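Local coordinates for protein glycoside Hydrolase (Bacteroides uniformis, PDB 5T99) that probably hydrolyses galactosidic bonds in agarose-derived oligosaccharides, as a family 2 glycoside hydrolase whose pocket binds the galactose mimic d-galacto-isofagomine, at residues Q335-K338 with E339-V342; D358-R362 with M363-V367; G594-D598 with R599-Y603. All blocks are in the same frame, centred on the assembly; numbering follows the deposited sequence. Where two conformers were deposited one is given.

Interaction 1: Q335-K338 with E339-V342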
ATOM      1  N   GLN A 335      -1.014   5.040  -8.303  1.00 17.17           N
ATOM      2  CA  GLN A 335      -0.949   5.910  -9.488  1.00 17.55           C
ATOM      3  C   GLN A 335      -0.340   7.281  -9.173  1.00 17.04           C
ATOM      4  O   GLN A 335       0.503   7.793  -9.926  1.00 15.73           O
ATOM      5  CB  GLN A 335      -2.336   6.118 -10.076  1.00 18.34           C
ATOM      6  CG  GLN A 335      -2.867   4.925 -10.845  1.00 19.23           C
ATOM      7  CD  GLN A 335      -4.310   5.111 -11.280  1.00 19.75           C
ATOM      8  OE1 GLN A 335      -5.062   5.897 -10.691  1.00 19.95           O
ATOM      9  NE2 GLN A 335      -4.708   4.380 -12.318  1.00 19.65           N
ATOM     10  N   ILE A 336      -0.778   7.861  -8.057  1.00 17.00           N
ATOM     11  CA  ILE A 336      -0.249   9.154  -7.604  1.00 17.27           C
ATOM     12  C   ILE A 336       1.239   9.017  -7.282  1.00 17.25           C
ATOM     13  O   ILE A 336       2.046   9.845  -7.709  1.00 16.71           O
ATOM     14  CB  ILE A 336      -1.098   9.741  -6.446  1.00 17.25           C
ATOM     15  CG1 ILE A 336      -2.443  10.236  -7.011  1.00 17.21           C
ATOM     16  CG2 ILE A 336      -0.384  10.883  -5.737  1.00 17.09           C
ATOM     17  CD1 ILE A 336      -3.513  10.474  -5.967  1.00 17.60           C
ATOM     18  N   MET A 337       1.611   7.947  -6.590  1.00 17.64           N
ATOM     19  CA  MET A 337       3.036   7.664  -6.370  1.00 17.89           C
ATOM     20  C   MET A 337       3.821   7.512  -7.695  1.00 18.28           C
ATOM     21  O   MET A 337       4.909   8.090  -7.828  1.00 18.25           O
ATOM     22  CB  MET A 337       3.218   6.459  -5.440  1.00 17.40           C
ATOM     23  CG  MET A 337       2.746   6.705  -4.012  1.00 17.38           C
ATOM     24  SD  MET A 337       3.764   7.900  -3.107  1.00 17.35           S
ATOM     25  CE  MET A 337       2.854   9.422  -3.370  1.00 17.77           C
ATOM     26  N   LYS A 338       3.269   6.814  -8.689  1.00 18.80           N
ATOM     27  CA  LYS A 338       3.960   6.706  -9.998  1.00 20.12           C
ATOM     28  C   LYS A 338       4.139   8.067 -10.705  1.00 21.31           C
ATOM     29  O   LYS A 338       5.141   8.272 -11.395  1.00 20.92           O
ATOM     30  CB  LYS A 338       3.294   5.680 -10.926  1.00 20.28           C
ATOM     31  CG  LYS A 338       3.696   4.249 -10.602  1.00 21.01           C
ATOM     32  CD  LYS A 338       2.761   3.200 -11.198  1.00 21.86           C
ATOM     33  CE  LYS A 338       2.836   3.105 -12.724  1.00 21.92           C
ATOM     34  NZ  LYS A 338       4.198   2.808 -13.209  1.00 21.39           N
ATOM     35  N   GLU A 339       3.200   8.995 -10.497  1.00 22.42           N
ATOM     36  CA  GLU A 339       3.327  10.368 -11.014  1.00 23.49           C
ATOM     37  C   GLU A 339       4.477  11.139 -10.367  1.00 22.52           C
ATOM     38  O   GLU A 339       5.106  11.980 -11.012  1.00 23.32           O
ATOM     39  CB  GLU A 339       2.000  11.137 -10.876  1.00 25.61           C
ATOM     40  CG  GLU A 339       0.980  10.746 -11.943  1.00 27.90           C
ATOM     41  CD  GLU A 339      -0.433  11.223 -11.648  1.00 31.42           C
ATOM     42  OE1 GLU A 339      -0.622  12.233 -10.920  1.00 33.64           O
ATOM     43  OE2 GLU A 339      -1.373  10.570 -12.163  1.00 36.46           O
ATOM     44  N   MET A 340       4.756  10.832  -9.104  1.00 21.17           N
ATOM     45  CA  MET A 340       5.925  11.384  -8.392  1.00 20.02           C
ATOM     46  C   MET A 340       7.279  10.807  -8.859  1.00 19.38           C
ATOM     47  O   MET A 340       8.316  11.347  -8.495  1.00 18.71           O
ATOM     48  CB  MET A 340       5.770  11.159  -6.872  1.00 19.23           C
ATOM     49  CG  MET A 340       6.514  12.160  -6.003  1.00 18.92           C
ATOM     50  SD  MET A 340       6.015  12.124  -4.271  1.00 18.23           S
ATOM     51  CE  MET A 340       7.044  10.763  -3.716  1.00 18.70           C
ATOM     52  N   GLY A 341       7.277   9.715  -9.637  1.00 18.95           N
ATOM     53  CA  GLY A 341       8.511   9.034 -10.056  1.00 18.55           C
ATOM     54  C   GLY A 341       8.850   7.814  -9.206  1.00 18.69           C
ATOM     55  O   GLY A 341       9.965   7.281  -9.290  1.00 18.10           O
ATOM     56  N   VAL A 342       7.883   7.356  -8.402  1.00 18.91           N
ATOM     57  CA  VAL A 342       8.068   6.190  -7.541  1.00 18.77           C
ATOM     58  C   VAL A 342       8.063   4.918  -8.387  1.00 18.22           C
ATOM     59  O   VAL A 342       7.126   4.691  -9.170  1.00 18.32           O
ATOM     60  CB  VAL A 342       6.958   6.096  -6.476  1.00 19.55           C
ATOM     61  CG1 VAL A 342       7.060   4.811  -5.656  1.00 19.87           C
ATOM     62  CG2 VAL A 342       7.012   7.306  -5.550  1.00 20.16           C
TER
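V342 turns back over the last turn of helix 327-339 and lays its side chain across that of M337, the two meeting at a slant. CB and CG2 share the contact: each lies 3.9 Å from M337 CB, and CG2 alone also passes by the sulfur, M337 SD. With CG1 anti to the backbone N (chi1 174°), V342 keeps CG2 on the helix side, and both CB and CG2 come as near as 3.2 Å to M337 O, so the valine rests on the peptide group as well as on the side chain. The bends of M337 at chi2 and chi3 turn CE toward M340, while the side chain packs on V312 and V590. CE is then 4.3 Å from SD of M340, a looser meeting of the two methionine ends. M340 puts CG anti to the backbone N (chi1 -154°), where M337 has CG beside it, and runs out to F600, Y603 and W607 of helix 598-607. K338 passes its CG by V342 O and bends at its last two torsions; its ammonium NZ is taken by M363 O. E339 keeps its CB beside I336 O at 3.4 Å.

Under these side chains the chain end is a Schellman motif. V342 N reaches back to M337 O (3.1 Å), which also takes a weak bond from M340 N. G341, with positive phi, gives its N-H to K338 O at 3.1 Å, arriving from above the carbonyl plane and not on a lone pair. The chemistry is therefore split: backbone bonds within the turn take up the carbonyls of Q335, I336, M337 and K338, while buried V342 lies against buried M337, touching the same oxygen its N-H is bonded to.

Interaction 2: D358-R362 with M363-V367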
ATOM      1  N   ASP A 358      -1.308  -7.336  -6.010  1.00 14.03           N
ATOM      2  CA  ASP A 358      -1.797  -7.512  -7.380  1.00 14.18           C
ATOM      3  C   ASP A 358      -1.657  -6.215  -8.164  1.00 14.40           C
ATOM      4  O   ASP A 358      -1.277  -6.245  -9.328  1.00 14.54           O
ATOM      5  CB  ASP A 358      -3.247  -8.009  -7.427  1.00 14.22           C
ATOM      6  CG  ASP A 358      -3.391  -9.448  -6.972  1.00 14.38           C
ATOM      7  OD1 ASP A 358      -2.416 -10.229  -7.090  1.00 14.66           O
ATOM      8  OD2 ASP A 358      -4.489  -9.804  -6.493  1.00 14.01           O
ATOM      9  N   LEU A 359      -1.918  -5.077  -7.525  1.00 14.93           N
ATOM     10  CA  LEU A 359      -1.770  -3.779  -8.187  1.00 15.11           C
ATOM     11  C   LEU A 359      -0.320  -3.482  -8.511  1.00 15.82           C
ATOM     12  O   LEU A 359      -0.007  -3.056  -9.625  1.00 17.25           O
ATOM     13  CB  LEU A 359      -2.398  -2.650  -7.354  1.00 15.30           C
ATOM     14  CG  LEU A 359      -3.937  -2.687  -7.298  1.00 15.31           C
ATOM     15  CD1 LEU A 359      -4.474  -1.776  -6.200  1.00 15.31           C
ATOM     16  CD2 LEU A 359      -4.524  -2.281  -8.639  1.00 15.02           C
ATOM     17  N   CYS A 360       0.567  -3.723  -7.551  1.00 16.06           N
ATOM     18  CA  CYS A 360       2.011  -3.529  -7.763  1.00 16.05           C
ATOM     19  C   CYS A 360       2.503  -4.363  -8.937  1.00 16.23           C
ATOM     20  O   CYS A 360       3.232  -3.851  -9.785  1.00 17.06           O
ATOM     21  CB  CYS A 360       2.820  -3.872  -6.497  1.00 15.68           C
ATOM     22  SG  CYS A 360       2.567  -2.733  -5.105  1.00 15.00           S
ATOM     23  N   ASP A 361       2.087  -5.630  -8.987  1.00 16.48           N
ATOM     24  CA  ASP A 361       2.348  -6.509 -10.140  1.00 16.80           C
ATOM     25  C   ASP A 361       1.889  -5.845 -11.455  1.00 16.98           C
ATOM     26  O   ASP A 361       2.687  -5.677 -12.388  1.00 15.68           O
ATOM     27  CB  ASP A 361       1.623  -7.861 -10.004  1.00 17.01           C
ATOM     28  CG  ASP A 361       2.153  -8.737  -8.870  1.00 16.97           C
ATOM     29  OD1 ASP A 361       3.264  -8.515  -8.370  1.00 16.68           O
ATOM     30  OD2 ASP A 361       1.436  -9.692  -8.490  1.00 16.57           O
ATOM     31  N   ARG A 362       0.606  -5.475 -11.500  0.50 17.37           N
ATOM     32  CA  ARG A 362      -0.010  -4.842 -12.677  0.50 17.82           C
ATOM     33  C   ARG A 362       0.588  -3.491 -13.067  0.50 17.66           C
ATOM     34  O   ARG A 362       0.586  -3.144 -14.241  0.50 17.60           O
ATOM     35  CB  ARG A 362      -1.519  -4.675 -12.470  0.50 18.31           C
ATOM     36  CG  ARG A 362      -2.350  -5.670 -13.255  0.50 18.98           C
ATOM     37  CD  ARG A 362      -3.802  -5.735 -12.795  0.50 19.58           C
ATOM     38  NE  ARG A 362      -4.340  -4.463 -12.312  0.50 20.08           N
ATOM     39  CZ  ARG A 362      -4.798  -3.484 -13.086  0.50 20.58           C
ATOM     40  NH1 ARG A 362      -5.269  -2.377 -12.530  0.50 20.46           N
ATOM     41  NH2 ARG A 362      -4.773  -3.604 -14.411  0.50 20.89           N
ATOM     42  N   MET A 363       1.093  -2.743 -12.089  1.00 17.53           N
ATOM     43  CA  MET A 363       1.622  -1.379 -12.314  1.00 17.56           C
ATOM     44  C   MET A 363       3.160  -1.287 -12.375  1.00 17.25           C
ATOM     45  O   MET A 363       3.716  -0.188 -12.484  1.00 16.14           O
ATOM     46  CB  MET A 363       1.059  -0.433 -11.242  1.00 18.32           C
ATOM     47  CG  MET A 363      -0.453  -0.226 -11.350  1.00 18.81           C
ATOM     48  SD  MET A 363      -1.202   0.543  -9.899  1.00 20.18           S
ATOM     49  CE  MET A 363      -0.524   2.188 -10.051  1.00 20.12           C
ATOM     50  N   GLY A 364       3.843  -2.432 -12.282  1.00 17.04           N
ATOM     51  CA  GLY A 364       5.280  -2.497 -12.493  1.00 16.63           C
ATOM     52  C   GLY A 364       6.148  -1.961 -11.378  1.00 16.28           C
ATOM     53  O   GLY A 364       7.276  -1.540 -11.627  1.00 17.08           O
ATOM     54  N   LEU A 365       5.652  -2.000 -10.152  1.00 15.71           N
ATOM     55  CA  LEU A 365       6.406  -1.523  -8.999  1.00 15.80           C
ATOM     56  C   LEU A 365       7.098  -2.684  -8.293  1.00 15.74           C
ATOM     57  O   LEU A 365       6.504  -3.744  -8.130  1.00 16.15           O
ATOM     58  CB  LEU A 365       5.464  -0.843  -8.007  1.00 15.94           C
ATOM     59  CG  LEU A 365       4.759   0.426  -8.487  1.00 15.99           C
ATOM     60  CD1 LEU A 365       3.678   0.806  -7.483  1.00 16.34           C
ATOM     61  CD2 LEU A 365       5.737   1.579  -8.679  1.00 15.82           C
ATOM     62  N   VAL A 366       8.339  -2.480  -7.852  1.00 15.16           N
ATOM     63  CA  VAL A 366       9.041  -3.503  -7.081  1.00 14.37           C
ATOM     64  C   VAL A 366       8.736  -3.288  -5.611  1.00 14.36           C
ATOM     65  O   VAL A 366       8.564  -2.148  -5.175  1.00 14.93           O
ATOM     66  CB  VAL A 366      10.552  -3.587  -7.403  1.00 14.22           C
ATOM     67  CG1 VAL A 366      10.727  -4.063  -8.838  1.00 14.19           C
ATOM     68  CG2 VAL A 366      11.296  -2.274  -7.185  1.00 14.04           C
ATOM     69  N   VAL A 367       8.637  -4.382  -4.858  1.00 13.83           N
ATOM     70  CA  VAL A 367       8.159  -4.360  -3.488  1.00 13.51           C
ATOM     71  C   VAL A 367       9.089  -5.081  -2.495  1.00 13.63           C
ATOM     72  O   VAL A 367       9.538  -6.200  -2.747  1.00 13.39           O
ATOM     73  CB  VAL A 367       6.752  -4.973  -3.395  1.00 13.59           C
ATOM     74  CG1 VAL A 367       6.263  -5.006  -1.950  1.00 13.60           C
ATOM     75  CG2 VAL A 367       5.771  -4.196  -4.269  1.00 13.86           C
TER
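C360 and L365 meet where helix 354-363 ends, and the backbone bonds come first. L365 N reaches back to C360 O at 3.1 Å, with a weak, long bond from G364 N to D361 O inside it; G364 has the positive phi that reverses the chain. Just before it, M363 N gives its hydrogen to L359 O at 2.7 Å.

The apolar contacts follow the same path. C360 CB faces L365 CB at 4.3 Å, and C360 SG packs on V367 CG2 at 3.6 Å. V367 holds CG1 anti to its backbone N (chi1 178°), which leaves CG2 for the cysteine. M363 runs its CG past L359 O at 3.3 Å, and its SD lies near L359 CB; beyond them L334 and Q335 of helix 327-339 receive the methionine.

Among polar side chains, D361 points away from 363-367, its buried carboxylate bonded to H406 and S408. Together these features make a Schellman motif closed by its usual apolar pair, at the helix-to-strand turn of a beta-alpha-beta unit in the TIM barrel.

Interaction 3: G594-D598 with R599-Y603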
ATOM      1  N   GLY A 594      -5.063  12.325  -0.602  1.00 23.58           N
ATOM      2  CA  GLY A 594      -4.450  12.173  -1.911  1.00 23.53           C
ATOM      3  C   GLY A 594      -4.119  13.464  -2.634  1.00 23.48           C
ATOM      4  O   GLY A 594      -3.943  13.442  -3.853  1.00 24.01           O
ATOM      5  N   LEU A 595      -4.012  14.579  -1.904  1.00 23.10           N
ATOM      6  CA  LEU A 595      -3.605  15.852  -2.507  1.00 23.78           C
ATOM      7  C   LEU A 595      -2.115  16.090  -2.293  1.00 23.43           C
ATOM      8  O   LEU A 595      -1.632  16.003  -1.162  1.00 22.62           O
ATOM      9  CB  LEU A 595      -4.437  17.021  -1.970  1.00 24.17           C
ATOM     10  CG  LEU A 595      -5.911  16.968  -2.387  1.00 24.64           C
ATOM     11  CD1 LEU A 595      -6.734  17.947  -1.567  1.00 25.07           C
ATOM     12  CD2 LEU A 595      -6.078  17.232  -3.880  1.00 24.56           C
ATOM     13  N   PRO A 596      -1.372  16.369  -3.384  1.00 23.54           N
ATOM     14  CA  PRO A 596       0.077  16.509  -3.230  1.00 23.49           C
ATOM     15  C   PRO A 596       0.446  17.769  -2.440  1.00 23.34           C
ATOM     16  O   PRO A 596      -0.159  18.832  -2.644  1.00 23.78           O
ATOM     17  CB  PRO A 596       0.577  16.601  -4.681  1.00 23.30           C
ATOM     18  CG  PRO A 596      -0.569  17.172  -5.445  1.00 23.30           C
ATOM     19  CD  PRO A 596      -1.811  16.661  -4.764  1.00 23.44           C
ATOM     20  N   LYS A 597       1.413  17.635  -1.536  1.00 22.51           N
ATOM     21  CA  LYS A 597       2.023  18.786  -0.881  1.00 21.59           C
ATOM     22  C   LYS A 597       3.122  19.254  -1.806  1.00 22.01           C
ATOM     23  O   LYS A 597       3.384  18.612  -2.834  1.00 21.80           O
ATOM     24  CB  LYS A 597       2.609  18.395   0.467  1.00 21.31           C
ATOM     25  CG  LYS A 597       1.612  17.784   1.440  1.00 21.06           C
ATOM     26  CD  LYS A 597       2.317  17.240   2.677  1.00 21.10           C
ATOM     27  CE  LYS A 597       1.375  16.375   3.513  1.00 21.49           C
ATOM     28  NZ  LYS A 597       2.033  15.646   4.634  1.00 21.36           N
ATOM     29  N   ASP A 598       3.785  20.354  -1.459  1.00 21.77           N
ATOM     30  CA  ASP A 598       4.907  20.830  -2.279  1.00 22.29           C
ATOM     31  C   ASP A 598       6.027  19.783  -2.366  1.00 21.11           C
ATOM     32  O   ASP A 598       6.770  19.767  -3.338  1.00 20.61           O
ATOM     33  CB  ASP A 598       5.493  22.135  -1.735  1.00 23.50           C
ATOM     34  CG  ASP A 598       4.493  23.266  -1.729  1.00 24.30           C
ATOM     35  OD1 ASP A 598       3.913  23.563  -2.799  1.00 23.81           O
ATOM     36  OD2 ASP A 598       4.292  23.848  -0.639  1.00 25.64           O
ATOM     37  N   ARG A 599       6.131  18.939  -1.337  1.00 19.93           N
ATOM     38  CA  ARG A 599       7.136  17.884  -1.246  1.00 20.11           C
ATOM     39  C   ARG A 599       7.058  16.884  -2.397  1.00 19.51           C
ATOM     40  O   ARG A 599       8.091  16.452  -2.908  1.00 18.73           O
ATOM     41  CB  ARG A 599       7.007  17.152   0.098  1.00 20.73           C
ATOM     42  CG  ARG A 599       8.153  16.189   0.414  1.00 21.35           C
ATOM     43  CD  ARG A 599       8.802  16.495   1.767  1.00 21.72           C
ATOM     44  NE  ARG A 599       7.814  16.693   2.832  1.00 21.61           N
ATOM     45  CZ  ARG A 599       7.098  15.725   3.403  1.00 22.52           C
ATOM     46  NH1 ARG A 599       7.249  14.445   3.053  1.00 22.87           N
ATOM     47  NH2 ARG A 599       6.215  16.041   4.352  1.00 23.05           N
ATOM     48  N   PHE A 600       5.833  16.531  -2.787  1.00 19.34           N
ATOM     49  CA  PHE A 600       5.570  15.774  -4.014  1.00 19.55           C
ATOM     50  C   PHE A 600       6.369  16.273  -5.203  1.00 19.39           C
ATOM     51  O   PHE A 600       6.944  15.475  -5.940  1.00 19.95           O
ATOM     52  CB  PHE A 600       4.076  15.823  -4.347  1.00 20.33           C
ATOM     53  CG  PHE A 600       3.700  15.176  -5.653  1.00 20.91           C
ATOM     54  CD1 PHE A 600       3.300  13.843  -5.697  1.00 21.37           C
ATOM     55  CD2 PHE A 600       3.690  15.915  -6.837  1.00 21.48           C
ATOM     56  CE1 PHE A 600       2.918  13.259  -6.903  1.00 21.53           C
ATOM     57  CE2 PHE A 600       3.311  15.333  -8.045  1.00 21.06           C
ATOM     58  CZ  PHE A 600       2.923  14.007  -8.076  1.00 21.21           C
ATOM     59  N   TYR A 601       6.411  17.592  -5.379  1.00 19.12           N
ATOM     60  CA  TYR A 601       7.057  18.196  -6.548  1.00 18.45           C
ATOM     61  C   TYR A 601       8.565  18.219  -6.419  1.00 18.23           C
ATOM     62  O   TYR A 601       9.265  18.099  -7.420  1.00 17.98           O
ATOM     63  CB  TYR A 601       6.481  19.588  -6.825  1.00 17.96           C
ATOM     64  CG  TYR A 601       5.014  19.495  -7.124  1.00 17.78           C
ATOM     65  CD1 TYR A 601       4.567  19.138  -8.399  1.00 17.69           C
ATOM     66  CD2 TYR A 601       4.064  19.701  -6.125  1.00 17.75           C
ATOM     67  CE1 TYR A 601       3.208  19.011  -8.679  1.00 17.63           C
ATOM     68  CE2 TYR A 601       2.708  19.593  -6.394  1.00 17.61           C
ATOM     69  CZ  TYR A 601       2.290  19.233  -7.670  1.00 17.86           C
ATOM     70  OH  TYR A 601       0.962  19.109  -7.935  1.00 17.94           O
ATOM     71  N   LEU A 602       9.070  18.361  -5.197  1.00 18.79           N
ATOM     72  CA  LEU A 602      10.516  18.208  -4.959  1.00 19.57           C
ATOM     73  C   LEU A 602      10.972  16.804  -5.388  1.00 18.89           C
ATOM     74  O   LEU A 602      11.947  16.661  -6.118  1.00 17.93           O
ATOM     75  CB  LEU A 602      10.869  18.477  -3.490  1.00 20.02           C
ATOM     76  CG  LEU A 602      12.348  18.424  -3.095  1.00 20.45           C
ATOM     77  CD1 LEU A 602      13.173  19.428  -3.879  1.00 21.12           C
ATOM     78  CD2 LEU A 602      12.499  18.684  -1.605  1.00 20.75           C
ATOM     79  N   TYR A 603      10.235  15.781  -4.966  1.00 19.04           N
ATOM     80  CA  TYR A 603      10.524  14.411  -5.415  1.00 19.52           C
ATOM     81  C   TYR A 603      10.330  14.221  -6.920  1.00 19.65           C
ATOM     82  O   TYR A 603      11.200  13.652  -7.581  1.00 19.71           O
ATOM     83  CB  TYR A 603       9.738  13.379  -4.609  1.00 19.22           C
ATOM     84  CG  TYR A 603      10.354  13.132  -3.240  1.00 19.01           C
ATOM     85  CD1 TYR A 603      11.505  12.360  -3.098  1.00 18.75           C
ATOM     86  CD2 TYR A 603       9.788  13.673  -2.095  1.00 19.03           C
ATOM     87  CE1 TYR A 603      12.071  12.137  -1.854  1.00 18.85           C
ATOM     88  CE2 TYR A 603      10.341  13.450  -0.843  1.00 18.94           C
ATOM     89  CZ  TYR A 603      11.483  12.688  -0.722  1.00 18.63           C
ATOM     90  OH  TYR A 603      12.026  12.475   0.521  1.00 17.68           O
TER
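D598 O starts the first turn of helix 598-607, taking L602 N at 3.3 Å and, more weakly, Y601 N, while K597 O takes a weak bond from F600 N. P596, just ahead, is wedged against two rings. Its CB lies over one face of F600, a CH-pi contact 4.0 Å from the centroid, and its CG touches Y601 OH at 3.5 Å. With CG anti to the backbone N (chi1 175°), the ring of F600 leads away while its near face stays under P596 CB, and its edge atom CD2 stands 3.5 Å above the plane of Y601, over the ring centre. An alanine in place of Y601 would remove the face beneath F600 CD2, and would probably cost P596 CG its contact with the hydroxyl and let the phenyl ring turn. K597 NZ and R599 NH2 are 4.2 Å apart, but each has acidic company: K597 pairs with D557, R599 with D524. R599 NH1 also holds the carbonyl of F587, a residue of the ligand pocket. The helix follows barrel strand 549-552; L602 and Y603 pack on P534 of helix 534-543, and F600 meets M340 at the end of helix 327-339.

In the fold
All three are local contacts at helix ends, but interactions 1 and 2 close helices while interaction 3 opens one. Interactions 1 and 2 share the Schellman design with an apolar pair, methionine with valine in one, cysteine with leucine in the other. Interaction 2 is the more buried and closer to the centre of the chain; interaction 1 is part buried, with E339 exposed. Interaction 3, also buried, relies on aromatic rings and on charges paired elsewhere, and is the one whose arginine side chain comes within about 11 Å of the ligand. Interaction 1 touches both others, whose nearest atoms are about 12 Å apart: it meets interaction 2 through K338, Q335 and V342, and interaction 3 through M340 and I336.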